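Local coordinates for putative mannose-6-phosphate isomerase YvyI (Bacillus subtilis, PDB 1QWR), which probably interconverts D-mannose 6-phosphate and D-fructose 6-phosphate as a zinc-dependent type 1 mannose-6-phosphate isomerase, at residues G280-E285 with M303-K309; V74-V78 with E268-I272; S236-I240 with I258-M264. All blocks are in the same frame, centred on the assembly; numbering follows the deposited sequence.

Contact 1: G280-E285 with M303-K309; sequences GLLKYE and MPDFTIK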
# COMPACT_ATOMS: atom_id res chain seq x y z
N GLY A 280 19.26 -1.33 10.56
CA GLY A 280 19.58 -2.50 11.34
C GLY A 280 20.32 -3.53 10.52
O GLY A 280 20.56 -3.35 9.32
N LEU A 281 20.66 -4.63 11.17
CA LEU A 281 21.40 -5.69 10.53
C LEU A 281 20.61 -7.00 10.61
O LEU A 281 20.25 -7.47 11.69
CB LEU A 281 22.78 -5.82 11.22
CG LEU A 281 23.83 -6.65 10.48
CD1 LEU A 281 24.13 -6.01 9.14
CD2 LEU A 281 25.12 -6.77 11.31
N LEU A 282 20.33 -7.58 9.44
CA LEU A 282 19.61 -8.84 9.40
C LEU A 282 20.67 -9.94 9.28
O LEU A 282 21.53 -9.91 8.38
CB LEU A 282 18.66 -8.87 8.19
CG LEU A 282 17.70 -10.06 8.11
CD1 LEU A 282 16.53 -9.70 7.20
CD2 LEU A 282 18.43 -11.27 7.58
N LYS A 283 20.62 -10.91 10.19
CA LYS A 283 21.59 -12.00 10.17
C LYS A 283 20.88 -13.34 10.12
O LYS A 283 19.86 -13.54 10.78
CB LYS A 283 22.47 -11.93 11.41
CG LYS A 283 23.12 -10.57 11.58
CD LYS A 283 24.45 -10.65 12.29
CE LYS A 283 24.30 -10.98 13.76
NZ LYS A 283 25.63 -10.93 14.43
N TYR A 284 21.40 -14.25 9.30
CA TYR A 284 20.82 -15.59 9.19
C TYR A 284 21.93 -16.52 8.73
O TYR A 284 22.72 -16.18 7.83
CB TYR A 284 19.65 -15.60 8.20
CG TYR A 284 20.03 -15.32 6.78
CD1 TYR A 284 20.18 -16.35 5.86
CD2 TYR A 284 20.22 -14.01 6.35
CE1 TYR A 284 20.52 -16.08 4.52
CE2 TYR A 284 20.56 -13.73 5.04
CZ TYR A 284 20.71 -14.76 4.13
OH TYR A 284 21.09 -14.47 2.83
N GLU A 285 21.99 -17.69 9.36
CA GLU A 285 23.04 -18.65 9.07
C GLU A 285 24.36 -17.88 9.17
O GLU A 285 24.55 -17.14 10.13
CB GLU A 285 22.82 -19.29 7.69
CG GLU A 285 21.43 -19.93 7.58
CD GLU A 285 21.33 -20.98 6.51
OE1 GLU A 285 21.74 -20.71 5.35
OE2 GLU A 285 20.81 -22.08 6.82
N MSE A 303 13.00 -19.03 3.89
CA MSE A 303 13.92 -18.17 4.62
C MSE A 303 14.27 -18.83 5.96
O MSE A 303 13.38 -19.27 6.69
CB MSE A 303 13.22 -16.83 4.90
CG MSE A 303 14.09 -15.84 5.67
SE MSE A 303 15.65 -15.21 4.66
CE MSE A 303 16.55 -14.42 6.25
N PRO A 304 15.58 -18.92 6.28
CA PRO A 304 15.99 -19.53 7.55
C PRO A 304 15.63 -18.60 8.72
O PRO A 304 15.40 -17.40 8.53
CB PRO A 304 17.51 -19.66 7.42
CG PRO A 304 17.78 -19.60 5.96
CD PRO A 304 16.75 -18.65 5.42
N ASP A 305 15.58 -19.15 9.93
CA ASP A 305 15.30 -18.29 11.08
C ASP A 305 16.40 -17.23 11.04
O ASP A 305 17.54 -17.49 10.61
CB ASP A 305 15.35 -19.09 12.38
CG ASP A 305 14.13 -19.99 12.55
OD1 ASP A 305 13.27 -20.04 11.64
OD2 ASP A 305 14.03 -20.65 13.60
N PHE A 306 16.06 -16.03 11.49
CA PHE A 306 17.01 -14.93 11.44
C PHE A 306 16.85 -13.97 12.61
O PHE A 306 15.94 -14.11 13.42
CB PHE A 306 16.80 -14.16 10.13
CG PHE A 306 15.41 -13.56 9.98
CD1 PHE A 306 15.19 -12.20 10.23
CD2 PHE A 306 14.34 -14.35 9.57
CE1 PHE A 306 13.90 -11.65 10.08
CE2 PHE A 306 13.06 -13.82 9.41
CZ PHE A 306 12.84 -12.47 9.67
N THR A 307 17.77 -13.01 12.71
CA THR A 307 17.69 -11.98 13.74
C THR A 307 17.86 -10.63 13.04
O THR A 307 18.42 -10.56 11.94
CB THR A 307 18.83 -12.10 14.81
OG1 THR A 307 20.10 -11.87 14.19
CG2 THR A 307 18.85 -13.49 15.46
N ILE A 308 17.34 -9.58 13.66
CA ILE A 308 17.49 -8.23 13.17
C ILE A 308 18.00 -7.46 14.38
O ILE A 308 17.36 -7.44 15.43
CB ILE A 308 16.17 -7.60 12.70
CG1 ILE A 308 15.74 -8.24 11.37
CG2 ILE A 308 16.36 -6.10 12.48
CD1 ILE A 308 14.38 -7.80 10.87
N LYS A 309 19.16 -6.84 14.24
CA LYS A 309 19.75 -6.09 15.33
C LYS A 309 19.82 -4.61 15.00
O LYS A 309 20.38 -4.24 13.96
CB LYS A 309 21.16 -6.62 15.58
CG LYS A 309 21.89 -5.95 16.73
CD LYS A 309 23.38 -6.30 16.65
CE LYS A 309 23.59 -7.80 16.49
NZ LYS A 309 25.02 -8.15 16.25
O HOH W 1 26.79 -8.07 14.49
O HOH W 2 19.88 -18.91 10.46
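Leu282 and Tyr284 lay their side chains against Met303, Phe306 and Ile308 where strands 280-284 and 306-309 pair antiparallel in the C-terminal cupin domain. Four backbone bonds tie Leu281 to Lys309 and Lys283 to Thr307, with Leu282 and Ile308 as the non-hydrogen-bonded pair between them. The buried side is tight. The selenomethionine Met303 makes a Met-aromatic contact with Tyr284: CE comes over one ring face, off centre, in a CH-pi approach 3.6 Å from Tyr284 CG, with SE farther above the same ring. Its chain, bent at chi2 (66°), carries CE there and also to Leu282 CD2. Leu282 CG meets Phe306 CD1 at 3.9 Å, while Phe306 reaches beyond the pair to Met264 of the next strand. Pro304 leads out to the solvent margin, its CG 4.0 Å from Tyr284 CD1 and also against the carboxylate end of exposed Glu285. At this strand end a water joins Glu285 N to Asp305 O. The face with Leu281, Lys283, Thr307 and Lys309 is more open to solvent. There Lys283 and Lys309, each bent at chi3, bring two like charges together beside a shared water, Lys283 NZ 3.4 Å from Lys309 NZ.

Contact 2: V74-V78 with E268-I272; sequences VFGGV and ESFLI
Phe270, Ser269 and Phe75 carry most of this contact, in which the loop after helix 64-70 meets the chain leading into strand 271-276. The two phenylalanines form a T-shaped pair: the edge of the Phe75 ring is directed at the face of Phe270, with planes at 89° and centroids 5.2 Å apart. Phe75 CD1 stands over the centre of the Phe270 ring, and Phe75 CB approaches the rim of that ring, 3.7 Å from Phe270 CD2. Phe270 holds CG between its backbone N and carbonyl carbon (chi1 58°), which turns the ring toward the loop and presents its face to Phe75. Val74 CG1 covers one face of the Phe75 ring, which also touches Leu64, Leu67 and Trp68 of helix 64-70. Val78 closes the other end, its CG2 4.1 Å from Phe270 CE2 at the ring edge.

Ser269 works at the more polar margin. Its CB lies 3.6 Å from both Phe75 O and Val78 CG1, while Val78 CG1 also touches Ser269 OG at 3.3 Å. The segments share no direct hydrogen bond; the polar link is a water that donates to Gly76 O and hydrogen-bonds Ser269 OG at 2.8 Å. Aromatic and aliphatic packing thus supplies the main adhesion. The loop itself is a type I' beta turn from Phe75 to Val78, with glycines at its two central positions, both at positive phi; through this turn the type I catalytic-domain family region is packed by an edge-to-face aromatic pair against the C-terminal cupin domain.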
# COMPACT_ATOMS: atom_id res chain seq x y z
N VAL A 74 9.69 -19.56 -4.47
CA VAL A 74 10.09 -18.41 -3.65
C VAL A 74 8.93 -17.95 -2.77
O VAL A 74 9.13 -17.48 -1.64
CB VAL A 74 10.51 -17.25 -4.59
CG1 VAL A 74 10.45 -15.93 -3.87
CG2 VAL A 74 11.93 -17.52 -5.10
N PHE A 75 7.73 -18.09 -3.32
CA PHE A 75 6.48 -17.70 -2.68
C PHE A 75 5.72 -18.88 -2.06
O PHE A 75 4.50 -18.81 -1.88
CB PHE A 75 5.61 -17.00 -3.71
CG PHE A 75 6.31 -15.88 -4.39
CD1 PHE A 75 6.41 -14.64 -3.78
CD2 PHE A 75 6.95 -16.08 -5.61
CE1 PHE A 75 7.15 -13.60 -4.38
CE2 PHE A 75 7.68 -15.07 -6.22
CZ PHE A 75 7.79 -13.82 -5.61
N GLY A 76 6.43 -19.97 -1.76
CA GLY A 76 5.79 -21.12 -1.13
C GLY A 76 4.79 -21.86 -1.99
O GLY A 76 3.92 -22.57 -1.48
N GLY A 77 4.92 -21.70 -3.30
CA GLY A 77 4.03 -22.38 -4.23
C GLY A 77 2.57 -21.99 -4.15
O GLY A 77 1.71 -22.76 -4.57
N VAL A 78 2.26 -20.80 -3.64
CA VAL A 78 0.85 -20.40 -3.55
C VAL A 78 0.21 -20.20 -4.91
O VAL A 78 0.89 -19.87 -5.90
CB VAL A 78 0.70 -19.13 -2.72
CG1 VAL A 78 1.00 -19.44 -1.25
CG2 VAL A 78 1.62 -18.06 -3.23
N GLU A 268 5.43 -18.01 7.08
CA GLU A 268 4.35 -17.81 6.12
C GLU A 268 4.83 -18.23 4.73
O GLU A 268 5.97 -18.66 4.56
CB GLU A 268 3.92 -16.34 6.07
CG GLU A 268 3.42 -15.75 7.41
CD GLU A 268 2.21 -16.48 7.98
OE1 GLU A 268 1.35 -16.93 7.19
OE2 GLU A 268 2.12 -16.61 9.23
N SER A 269 3.97 -18.08 3.73
CA SER A 269 4.36 -18.43 2.36
C SER A 269 5.49 -17.52 1.90
O SER A 269 6.35 -17.92 1.13
CB SER A 269 3.16 -18.31 1.44
OG SER A 269 2.25 -19.35 1.75
N PHE A 270 5.45 -16.27 2.34
CA PHE A 270 6.49 -15.28 2.08
C PHE A 270 6.09 -14.02 2.85
O PHE A 270 4.92 -13.84 3.17
CB PHE A 270 6.65 -14.97 0.59
CG PHE A 270 5.40 -14.47 -0.07
CD1 PHE A 270 5.13 -13.09 -0.16
CD2 PHE A 270 4.49 -15.37 -0.61
CE1 PHE A 270 3.98 -12.63 -0.80
CE2 PHE A 270 3.33 -14.92 -1.24
CZ PHE A 270 3.07 -13.55 -1.34
N LEU A 271 7.06 -13.16 3.16
CA LEU A 271 6.75 -11.92 3.88
C LEU A 271 7.20 -10.74 3.04
O LEU A 271 8.31 -10.75 2.52
CB LEU A 271 7.49 -11.86 5.22
CG LEU A 271 7.09 -12.88 6.29
CD1 LEU A 271 7.89 -12.59 7.57
CD2 LEU A 271 5.58 -12.80 6.56
N ILE A 272 6.33 -9.74 2.92
CA ILE A 272 6.61 -8.50 2.20
C ILE A 272 7.03 -7.51 3.29
O ILE A 272 6.25 -7.26 4.22
CB ILE A 272 5.36 -7.97 1.51
CG1 ILE A 272 4.95 -8.93 0.40
CG2 ILE A 272 5.62 -6.53 0.99
CD1 ILE A 272 3.55 -8.64 -0.19
O HOH W 3 3.13 -21.96 1.30

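Contact 3: S236-I240 with I258-M264; sequences SRKGI and INGEAEM. With SO4 (sulfate ion), chain D.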
# COMPACT_ATOMS: atom_id res chain seq x y z
N SER A 236 4.87 -8.40 22.55
CA SER A 236 6.28 -8.09 22.56
C SER A 236 7.14 -9.23 23.03
O SER A 236 6.74 -10.00 23.91
CB SER A 236 6.58 -6.88 23.47
OG SER A 236 6.03 -5.69 22.96
N ARG A 237 8.32 -9.35 22.44
CA ARG A 237 9.28 -10.36 22.87
C ARG A 237 10.62 -9.64 22.91
O ARG A 237 10.67 -8.42 22.77
CB ARG A 237 9.32 -11.56 21.92
CG ARG A 237 9.86 -11.33 20.53
CD ARG A 237 10.18 -12.68 19.90
NE ARG A 237 10.50 -12.61 18.48
CZ ARG A 237 9.60 -12.40 17.52
NH1 ARG A 237 8.32 -12.26 17.83
NH2 ARG A 237 9.98 -12.36 16.24
N LYS A 238 11.70 -10.38 23.10
CA LYS A 238 13.00 -9.74 23.19
C LYS A 238 13.30 -8.96 21.91
O LYS A 238 13.14 -9.48 20.81
CB LYS A 238 14.11 -10.76 23.39
CG LYS A 238 15.47 -10.13 23.55
CD LYS A 238 16.58 -11.16 23.66
CE LYS A 238 16.85 -11.79 22.32
NZ LYS A 238 18.14 -12.52 22.33
N GLY A 239 13.70 -7.70 22.08
CA GLY A 239 14.05 -6.84 20.96
C GLY A 239 12.96 -6.38 20.01
O GLY A 239 13.24 -5.61 19.10
N ILE A 240 11.71 -6.79 20.22
CA ILE A 240 10.66 -6.39 19.27
C ILE A 240 9.22 -6.34 19.78
O ILE A 240 8.81 -7.15 20.62
CB ILE A 240 10.70 -7.33 18.02
CG1 ILE A 240 9.67 -6.90 16.96
CG2 ILE A 240 10.46 -8.79 18.45
CD1 ILE A 240 9.77 -7.73 15.64
N ILE A 258 11.58 -2.68 16.25
CA ILE A 258 12.76 -3.32 16.77
C ILE A 258 13.72 -2.40 17.50
O ILE A 258 13.98 -1.27 17.04
CB ILE A 258 13.48 -4.05 15.60
CG1 ILE A 258 12.52 -5.08 14.99
CG2 ILE A 258 14.81 -4.69 16.08
CD1 ILE A 258 13.02 -5.77 13.73
N ASN A 259 14.22 -2.89 18.63
CA ASN A 259 15.17 -2.18 19.49
C ASN A 259 16.00 -3.26 20.19
O ASN A 259 15.49 -3.98 21.05
CB ASN A 259 14.45 -1.37 20.57
CG ASN A 259 13.65 -0.22 20.01
OD1 ASN A 259 14.20 0.79 19.57
ND2 ASN A 259 12.32 -0.36 20.03
N GLY A 260 17.27 -3.35 19.81
CA GLY A 260 18.15 -4.35 20.38
C GLY A 260 18.32 -5.43 19.32
O GLY A 260 18.64 -5.12 18.18
N GLU A 261 18.12 -6.68 19.70
CA GLU A 261 18.23 -7.77 18.74
C GLU A 261 16.98 -8.63 18.89
O GLU A 261 16.66 -9.08 20.00
CB GLU A 261 19.50 -8.60 18.99
CG GLU A 261 19.73 -9.71 17.97
CD GLU A 261 21.19 -10.17 17.91
OE1 GLU A 261 21.53 -11.04 17.08
OE2 GLU A 261 21.99 -9.65 18.71
N ALA A 262 16.28 -8.84 17.78
CA ALA A 262 15.06 -9.64 17.79
C ALA A 262 15.31 -10.95 17.04
O ALA A 262 16.04 -10.99 16.04
CB ALA A 262 13.90 -8.86 17.13
N GLU A 263 14.72 -12.03 17.54
CA GLU A 263 14.84 -13.34 16.90
C GLU A 263 13.55 -13.59 16.14
O GLU A 263 12.45 -13.51 16.71
CB GLU A 263 15.06 -14.44 17.95
CG GLU A 263 16.44 -14.42 18.54
CD GLU A 263 16.51 -15.22 19.83
OE1 GLU A 263 16.31 -16.45 19.77
OE2 GLU A 263 16.75 -14.60 20.89
N MSE A 264 13.69 -13.91 14.85
CA MSE A 264 12.54 -14.11 13.99
C MSE A 264 12.53 -15.43 13.27
O MSE A 264 13.54 -16.11 13.15
CB MSE A 264 12.49 -13.03 12.91
CG MSE A 264 13.18 -11.72 13.28
SE MSE A 264 12.10 -10.63 14.42
CE MSE A 264 10.84 -9.95 13.11
S SO4 D . 8.41 -13.17 13.49
O1 SO4 D . 7.24 -13.61 12.69
O2 SO4 D . 7.97 -12.11 14.42
O3 SO4 D . 8.98 -14.31 14.24
O4 SO4 D . 9.43 -12.65 12.57
O HOH W 4 13.27 -12.08 19.92
O HOH W 5 20.84 -11.01 21.44
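Glu263 O accepts two bonds from one of the two modelled conformers of Arg237, NE and NH2 each 2.8 Å away, a side-on grip on one carbonyl oxygen. NE lies in the carbonyl plane, NH2 29° out of it. NH2 of this conformer also donates almost straight to sulfate O2 at 2.7 Å, while NH1 adds a weak bond; Ala265 N also holds the sulfate, probably from the crystallisation liquor. Ile240 CG2 lies over the centre of one guanidinium face. A type II turn, Arg237 to Ile240, links strands 233-237 and 240-247 of the cupin beta fold and packs against residues flanking the corner between strands 252-259 and 261-264. Gly239 lies against Asn259 and Glu261: its O accepts from Asn259 N, and a CB there would clash with Glu261 O. Ile240 sends CD1 to CE of the selenomethionine Met264, 3.5 Å away, and to Ile258 CG1 because its CG1 branch is trans to N (chi1 -177°); its CB meets Ala262 CB. With an alanine here both CD1 contacts would go, which is likely to open a gap between Met264 and Ile258 and remove CG2 from over the guanidinium. On the exposed side, Lys238 NZ salt-bridges Glu263 OE2 at 2.9 Å.

Overall arrangement
Contact 3 reaches the four-stranded sheet of contact 1 through strand 261-264 alone, which pairs with strand 306-309 by probable backbone bonds from Met264 N to Phe306 O and Ala262 N to Ile308 O; the two centres are about 11 Å apart. Contact 2 does not touch contact 1, though their nearest atoms are about 5 Å apart, and brings in a loop from the catalytic-domain family region. It lies deepest, its centre about 18 Å from the centre of the chain against 25 Å for contacts 1 and 3, and contact 3 has the most exposed residues. Contact 1 relies on regular strand pairing, contact 2 on aromatic packing, and contact 3 adds charged side-chain bonds around a turn. All lie away from the zinc site.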